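Local coordinates for protein soluble lytic murein transglycosylase (Pseudomonas aeruginosa, PDB 5OHU) that cleaves the glycan strands of peptidoglycan as a soluble lytic transglycosylase, turning over the cell wall both exolytically and endolytically, at residues E428-A433 with A457-S462; L447-Q452 with L470-P475. All coordinates share one frame; numbering follows the deposited sequence.

Interaction 1 of 2, residues E428-A433 with A457-S462; sequences EWYHAA and AIRSIS
Arg-459 lays its extended side chain over the ring of Tyr-430, a cation-pi contact between two helices, 422-433 and 454-463, of the helical L domain, whose sequence family belongs to the TPR clan. The chain of Arg-459 sets off anti to its own backbone nitrogen (chi1 -175°) and stays stretched as far as NE, which brings CD and NE above one face of the tyrosine. Arg-459 CD comes to 3.5 Å from Tyr-430 CE1, with a CH-pi geometry, while Arg-459 NE lies 3.6 Å above the ring plane, offset toward the rim. CZ of Arg-459 sits 4.4 Å from the ring centroid of Tyr-430. Ring and guanidinium are tilted 36° apart, so the two flat groups are not stacked in parallel.

At Ser-460 the contact turns polar and indirect. A water takes the N-H of Trp-429 NE1 at 2.9 Å, at the edge of the indole and in its plane, and donates to Ser-460 OG at 2.6 Å. Gln-444, on the intervening helix 438-450, bonds both Ser-460 OG and Trp-429 O. Two residues on, Ser-462 folds back one turn onto Ile-458: its OG, at 2.7 Å, and its N reach Ile-458 O from opposite faces of that carbonyl.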
loop_
_atom_site.group_PDB
_atom_site.type_symbol
_atom_site.label_atom_id
_atom_site.label_comp_id
_atom_site.label_asym_id
_atom_site.label_seq_id
_atom_site.Cartn_x
_atom_site.Cartn_y
_atom_site.Cartn_z
ATOM N N GLU A 428 1.394 19.961 -3.515
ATOM C CA GLU A 428 0.147 20.714 -3.607
ATOM C C GLU A 428 -0.931 19.880 -4.271
ATOM O O GLU A 428 -2.055 19.743 -3.761
ATOM C CB GLU A 428 0.355 22.003 -4.406
ATOM C CG GLU A 428 1.012 23.144 -3.647
ATOM C CD GLU A 428 0.135 23.734 -2.540
ATOM O OE1 GLU A 428 0.675 24.557 -1.756
ATOM O OE2 GLU A 428 -1.076 23.391 -2.450
ATOM N N TRP A 429 -0.589 19.310 -5.427
ATOM C CA TRP A 429 -1.561 18.578 -6.225
ATOM C C TRP A 429 -2.169 17.432 -5.429
ATOM O O TRP A 429 -3.390 17.253 -5.418
ATOM C CB TRP A 429 -0.876 18.069 -7.487
ATOM C CG TRP A 429 -1.761 17.916 -8.651
ATOM C CD1 TRP A 429 -2.337 16.761 -9.097
ATOM C CD2 TRP A 429 -2.166 18.952 -9.555
ATOM N NE1 TRP A 429 -3.090 17.020 -10.221
ATOM C CE2 TRP A 429 -3.001 18.355 -10.525
ATOM C CE3 TRP A 429 -1.923 20.327 -9.629
ATOM C CZ2 TRP A 429 -3.576 19.083 -11.566
ATOM C CZ3 TRP A 429 -2.492 21.049 -10.661
ATOM C CH2 TRP A 429 -3.311 20.425 -11.618
ATOM N N TYR A 430 -1.327 16.656 -4.742
ATOM C CA TYR A 430 -1.798 15.478 -4.012
ATOM C C TYR A 430 -2.571 15.865 -2.761
ATOM O O TYR A 430 -3.558 15.210 -2.417
ATOM C CB TYR A 430 -0.626 14.575 -3.618
ATOM C CG TYR A 430 0.088 13.907 -4.773
ATOM C CD1 TYR A 430 -0.440 13.932 -6.063
ATOM C CD2 TYR A 430 1.295 13.252 -4.569
ATOM C CE1 TYR A 430 0.225 13.325 -7.119
ATOM C CE2 TYR A 430 1.963 12.636 -5.610
ATOM C CZ TYR A 430 1.428 12.673 -6.881
ATOM O OH TYR A 430 2.113 12.053 -7.900
ATOM N N HIS A 431 -2.113 16.893 -2.045
ATOM C CA HIS A 431 -2.834 17.327 -0.856
ATOM C C HIS A 431 -4.211 17.857 -1.226
ATOM O O HIS A 431 -5.215 17.486 -0.606
ATOM C CB HIS A 431 -2.022 18.374 -0.088
ATOM C CG HIS A 431 -2.672 18.836 1.180
ATOM N ND1 HIS A 431 -2.764 18.042 2.303
ATOM C CD2 HIS A 431 -3.267 20.012 1.502
ATOM C CE1 HIS A 431 -3.383 18.709 3.261
ATOM N NE2 HIS A 431 -3.700 19.905 2.800
ATOM N N ALA A 432 -4.280 18.691 -2.263
ATOM C CA ALA A 432 -5.561 19.196 -2.746
ATOM C C ALA A 432 -6.512 18.059 -3.111
ATOM O O ALA A 432 -7.715 18.131 -2.829
ATOM C CB ALA A 432 -5.334 20.105 -3.951
ATOM N N ALA A 433 -5.989 16.991 -3.723
ATOM C CA ALA A 433 -6.845 15.883 -4.127
ATOM C C ALA A 433 -7.514 15.198 -2.940
ATOM O O ALA A 433 -8.560 14.566 -3.120
ATOM C CB ALA A 433 -6.042 14.862 -4.931
ATOM N N ALA A 457 -2.185 12.677 -13.164
ATOM C CA ALA A 457 -3.445 12.484 -13.872
ATOM C C ALA A 457 -4.012 11.091 -13.621
ATOM O O ALA A 457 -5.206 10.945 -13.321
ATOM C CB ALA A 457 -3.240 12.728 -15.368
ATOM N N ILE A 458 -3.170 10.057 -13.736
ATOM C CA ILE A 458 -3.605 8.687 -13.457
ATOM C C ILE A 458 -4.091 8.564 -12.017
ATOM O O ILE A 458 -5.122 7.937 -11.741
ATOM C CB ILE A 458 -2.454 7.702 -13.749
ATOM C CG1 ILE A 458 -2.251 7.530 -15.264
ATOM C CG2 ILE A 458 -2.684 6.355 -13.032
ATOM C CD1 ILE A 458 -0.897 6.944 -15.645
ATOM N N ARG A 459 -3.352 9.162 -11.078
ATOM C CA ARG A 459 -3.732 9.109 -9.669
ATOM C C ARG A 459 -5.108 9.739 -9.437
ATOM O O ARG A 459 -5.959 9.164 -8.752
ATOM C CB ARG A 459 -2.651 9.797 -8.836
ATOM C CG ARG A 459 -2.824 9.726 -7.339
ATOM C CD ARG A 459 -1.626 10.381 -6.669
ATOM N NE ARG A 459 -1.863 10.685 -5.262
ATOM C CZ ARG A 459 -1.530 9.883 -4.257
ATOM N NH1 ARG A 459 -0.943 8.716 -4.500
ATOM N NH2 ARG A 459 -1.785 10.248 -3.006
ATOM N N SER A 460 -5.358 10.908 -10.033
ATOM C CA SER A 460 -6.633 11.587 -9.813
ATOM C C SER A 460 -7.788 10.802 -10.419
ATOM O O SER A 460 -8.810 10.569 -9.763
ATOM C CB SER A 460 -6.593 12.998 -10.400
ATOM O OG SER A 460 -5.695 13.817 -9.687
ATOM N N ILE A 461 -7.649 10.407 -11.687
ATOM C CA ILE A 461 -8.728 9.713 -12.378
ATOM C C ILE A 461 -9.002 8.365 -11.727
ATOM O O ILE A 461 -10.130 7.862 -11.777
ATOM C CB ILE A 461 -8.396 9.571 -13.877
ATOM C CG1 ILE A 461 -9.650 9.220 -14.664
ATOM C CG2 ILE A 461 -7.324 8.515 -14.125
ATOM C CD1 ILE A 461 -10.120 10.357 -15.515
ATOM N N SER A 462 -7.990 7.768 -11.093
ATOM C CA SER A 462 -8.220 6.521 -10.375
ATOM C C SER A 462 -8.983 6.765 -9.080
ATOM O O SER A 462 -9.885 5.993 -8.737
ATOM C CB SER A 462 -6.892 5.812 -10.110
ATOM O OG SER A 462 -6.275 5.478 -11.344
HETATM O O HOH W 1 -4.485 14.933 -11.646
#

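Interaction 2 of 2, residues L447-Q452 with L470-P475; sequences LAYDMQ and LDIRFP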
loop_
_atom_site.group_PDB
_atom_site.type_symbol
_atom_site.label_atom_id
_atom_site.label_comp_id
_atom_site.label_asym_id
_atom_site.label_seq_id
_atom_site.Cartn_x
_atom_site.Cartn_y
_atom_site.Cartn_z
ATOM N N LEU A 447 -6.439 18.431 -16.116
ATOM C CA LEU A 447 -5.459 19.512 -16.030
ATOM C C LEU A 447 -4.043 18.961 -15.953
ATOM O O LEU A 447 -3.133 19.459 -16.626
ATOM C CB LEU A 447 -5.761 20.406 -14.821
ATOM C CG LEU A 447 -6.969 21.349 -14.912
ATOM C CD1 LEU A 447 -7.330 21.905 -13.542
ATOM C CD2 LEU A 447 -6.714 22.495 -15.888
ATOM N N ALA A 448 -3.840 17.927 -15.133
ATOM C CA ALA A 448 -2.519 17.318 -15.006
ATOM C C ALA A 448 -2.101 16.606 -16.292
ATOM O O ALA A 448 -0.919 16.616 -16.655
ATOM C CB ALA A 448 -2.503 16.347 -13.823
ATOM N N TYR A 449 -3.050 15.970 -16.987
ATOM C CA TYR A 449 -2.723 15.337 -18.262
ATOM C C TYR A 449 -2.224 16.365 -19.276
ATOM O O TYR A 449 -1.221 16.136 -19.965
ATOM C CB TYR A 449 -3.943 14.585 -18.800
ATOM C CG TYR A 449 -3.713 13.871 -20.121
ATOM C CD1 TYR A 449 -3.126 12.608 -20.163
ATOM C CD2 TYR A 449 -4.098 14.452 -21.322
ATOM C CE1 TYR A 449 -2.925 11.955 -21.370
ATOM C CE2 TYR A 449 -3.895 13.807 -22.527
ATOM C CZ TYR A 449 -3.314 12.565 -22.545
ATOM O OH TYR A 449 -3.121 11.936 -23.749
ATOM N N ASP A 450 -2.892 17.518 -19.365
ATOM C CA ASP A 450 -2.463 18.547 -20.304
ATOM C C ASP A 450 -1.115 19.159 -19.939
ATOM O O ASP A 450 -0.530 19.862 -20.766
ATOM C CB ASP A 450 -3.536 19.632 -20.410
ATOM C CG ASP A 450 -4.802 19.128 -21.078
ATOM O OD1 ASP A 450 -4.698 18.239 -21.949
ATOM O OD2 ASP A 450 -5.902 19.608 -20.729
ATOM N N MET A 451 -0.604 18.898 -18.739
ATOM C CA MET A 451 0.738 19.301 -18.349
ATOM C C MET A 451 1.766 18.194 -18.558
ATOM O O MET A 451 2.920 18.350 -18.141
ATOM C CB MET A 451 0.741 19.747 -16.883
ATOM C CG MET A 451 -0.187 20.926 -16.592
ATOM S SD MET A 451 -0.518 21.136 -14.827
ATOM C CE MET A 451 1.141 21.390 -14.217
ATOM N N GLN A 452 1.371 17.081 -19.190
ATOM C CA GLN A 452 2.226 15.901 -19.362
ATOM C C GLN A 452 2.592 15.298 -18.016
ATOM O O GLN A 452 3.673 14.731 -17.836
ATOM C CB GLN A 452 3.491 16.213 -20.173
ATOM C CG GLN A 452 3.299 16.209 -21.688
ATOM C CD GLN A 452 2.095 17.018 -22.132
ATOM O OE1 GLN A 452 2.106 18.248 -22.081
ATOM N NE2 GLN A 452 1.041 16.325 -22.562
ATOM N N LEU A 470 -9.218 6.277 -21.500
ATOM C CA LEU A 470 -8.028 5.490 -21.763
ATOM C C LEU A 470 -6.869 6.323 -22.287
ATOM O O LEU A 470 -5.740 5.826 -22.341
ATOM C CB LEU A 470 -8.372 4.368 -22.740
ATOM C CG LEU A 470 -9.458 3.410 -22.227
ATOM C CD1 LEU A 470 -9.593 2.211 -23.177
ATOM C CD2 LEU A 470 -9.115 2.901 -20.824
ATOM N N ASP A 471 -7.117 7.575 -22.674
ATOM C CA ASP A 471 -6.012 8.473 -22.976
ATOM C C ASP A 471 -5.267 8.848 -21.700
ATOM O O ASP A 471 -4.033 8.772 -21.641
ATOM C CB ASP A 471 -6.527 9.715 -23.705
ATOM C CG ASP A 471 -6.861 9.437 -25.173
ATOM O OD1 ASP A 471 -7.018 8.248 -25.538
ATOM O OD2 ASP A 471 -6.971 10.405 -25.958
ATOM N N ILE A 472 -6.002 9.221 -20.653
ATOM C CA ILE A 472 -5.342 9.591 -19.408
ATOM C C ILE A 472 -4.778 8.360 -18.720
ATOM O O ILE A 472 -3.645 8.375 -18.236
ATOM C CB ILE A 472 -6.304 10.361 -18.486
ATOM C CG1 ILE A 472 -6.664 11.718 -19.098
ATOM C CG2 ILE A 472 -5.667 10.556 -17.113
ATOM C CD1 ILE A 472 -7.342 12.644 -18.121
ATOM N N ARG A 473 -5.543 7.267 -18.681
ATOM C CA ARG A 473 -5.090 6.101 -17.936
ATOM C C ARG A 473 -3.922 5.393 -18.609
ATOM O O ARG A 473 -3.211 4.635 -17.938
ATOM C CB ARG A 473 -6.246 5.117 -17.726
ATOM C CG ARG A 473 -7.282 5.565 -16.677
ATOM C CD ARG A 473 -8.344 4.485 -16.435
ATOM N NE ARG A 473 -7.758 3.266 -15.875
ATOM C CZ ARG A 473 -8.148 2.036 -16.186
ATOM N NH1 ARG A 473 -9.122 1.859 -17.066
ATOM N NH2 ARG A 473 -7.549 0.981 -15.629
ATOM N N PHE A 474 -3.696 5.619 -19.903
ATOM C CA PHE A 474 -2.687 4.879 -20.662
ATOM C C PHE A 474 -1.899 5.827 -21.565
ATOM O O PHE A 474 -2.090 5.880 -22.781
ATOM C CB PHE A 474 -3.347 3.727 -21.422
ATOM C CG PHE A 474 -3.986 2.745 -20.494
ATOM C CD1 PHE A 474 -3.188 1.927 -19.710
ATOM C CD2 PHE A 474 -5.359 2.722 -20.300
ATOM C CE1 PHE A 474 -3.742 1.051 -18.793
ATOM C CE2 PHE A 474 -5.928 1.834 -19.377
ATOM C CZ PHE A 474 -5.114 1.007 -18.621
ATOM N N PRO A 475 -0.970 6.572 -20.977
ATOM C CA PRO A 475 -0.158 7.492 -21.777
ATOM C C PRO A 475 0.728 6.759 -22.777
ATOM O O PRO A 475 1.081 5.586 -22.603
ATOM C CB PRO A 475 0.691 8.223 -20.726
ATOM C CG PRO A 475 0.524 7.457 -19.453
ATOM C CD PRO A 475 -0.779 6.757 -19.531
#
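Tyr-449, near the end of helix 438-450, lies with one ring face against the short, weakly bonded helical turn 470-473. With chi1 at -179°, the ring swings out opposite the backbone N, which carries it across to Ile-472 and Asp-471. CB of Tyr-449 begins the contact, 4.0 Å from CD1 of Ile-472. At the root of the ring, CG of Tyr-449 meets CG1 of Ile-472 at 3.8 Å. That same methylene stands over the face, 4.2 Å from the ring centroid of Tyr-449 and 28° off its normal, a CH-pi contact. Farther out, CD1 of Tyr-449 rests 3.8 Å from CA of Ile-472, so side chain and backbone of the isoleucine share this half of the ring.

The far half runs onto the preceding residue. CE1 of Tyr-449 approaches the carbonyl oxygen of Asp-471 to 3.4 Å, obliquely to the ring, and CZ of Tyr-449 follows 4.0 Å from the same oxygen. At the tip, OH of Tyr-449 passes 4.1 Å from CB of Asp-471. The aspartate spends its charge elsewhere: its OD1 is bonded to Asn-391 and paired with Lys-624 of helix 605-624, on which Phe-474 also packs.

Just beyond the tyrosine its own helix stops. Gln-452, at positive phi, gives its N to Tyr-449 O at 2.9 Å, and Trp-453 N bonds Ala-448 O: the Schellman motif, a classic way of ending an alpha-helix.

From the N terminus the chain passes through 428-433, 447-452, 457-462 and 470-475, so the two contacts cross rather than nest. Interaction 1 closes a loop of 23 residues that contains helix 438-450; interaction 2 closes one of 17 residues that contains the whole of helix 454-463. Each therefore bridges over a helix that the other uses. Their centres lie 12 Å apart, and they touch directly: Ala-457 CB packs 3.6 Å from Tyr-449 N, and Trp-429 CZ2 3.7 Å from Ala-448 CB. Together they join helices 422-433, 438-450 and 454-463 to the turn 470-473, which in turn leans on helix 605-624 near the C terminus.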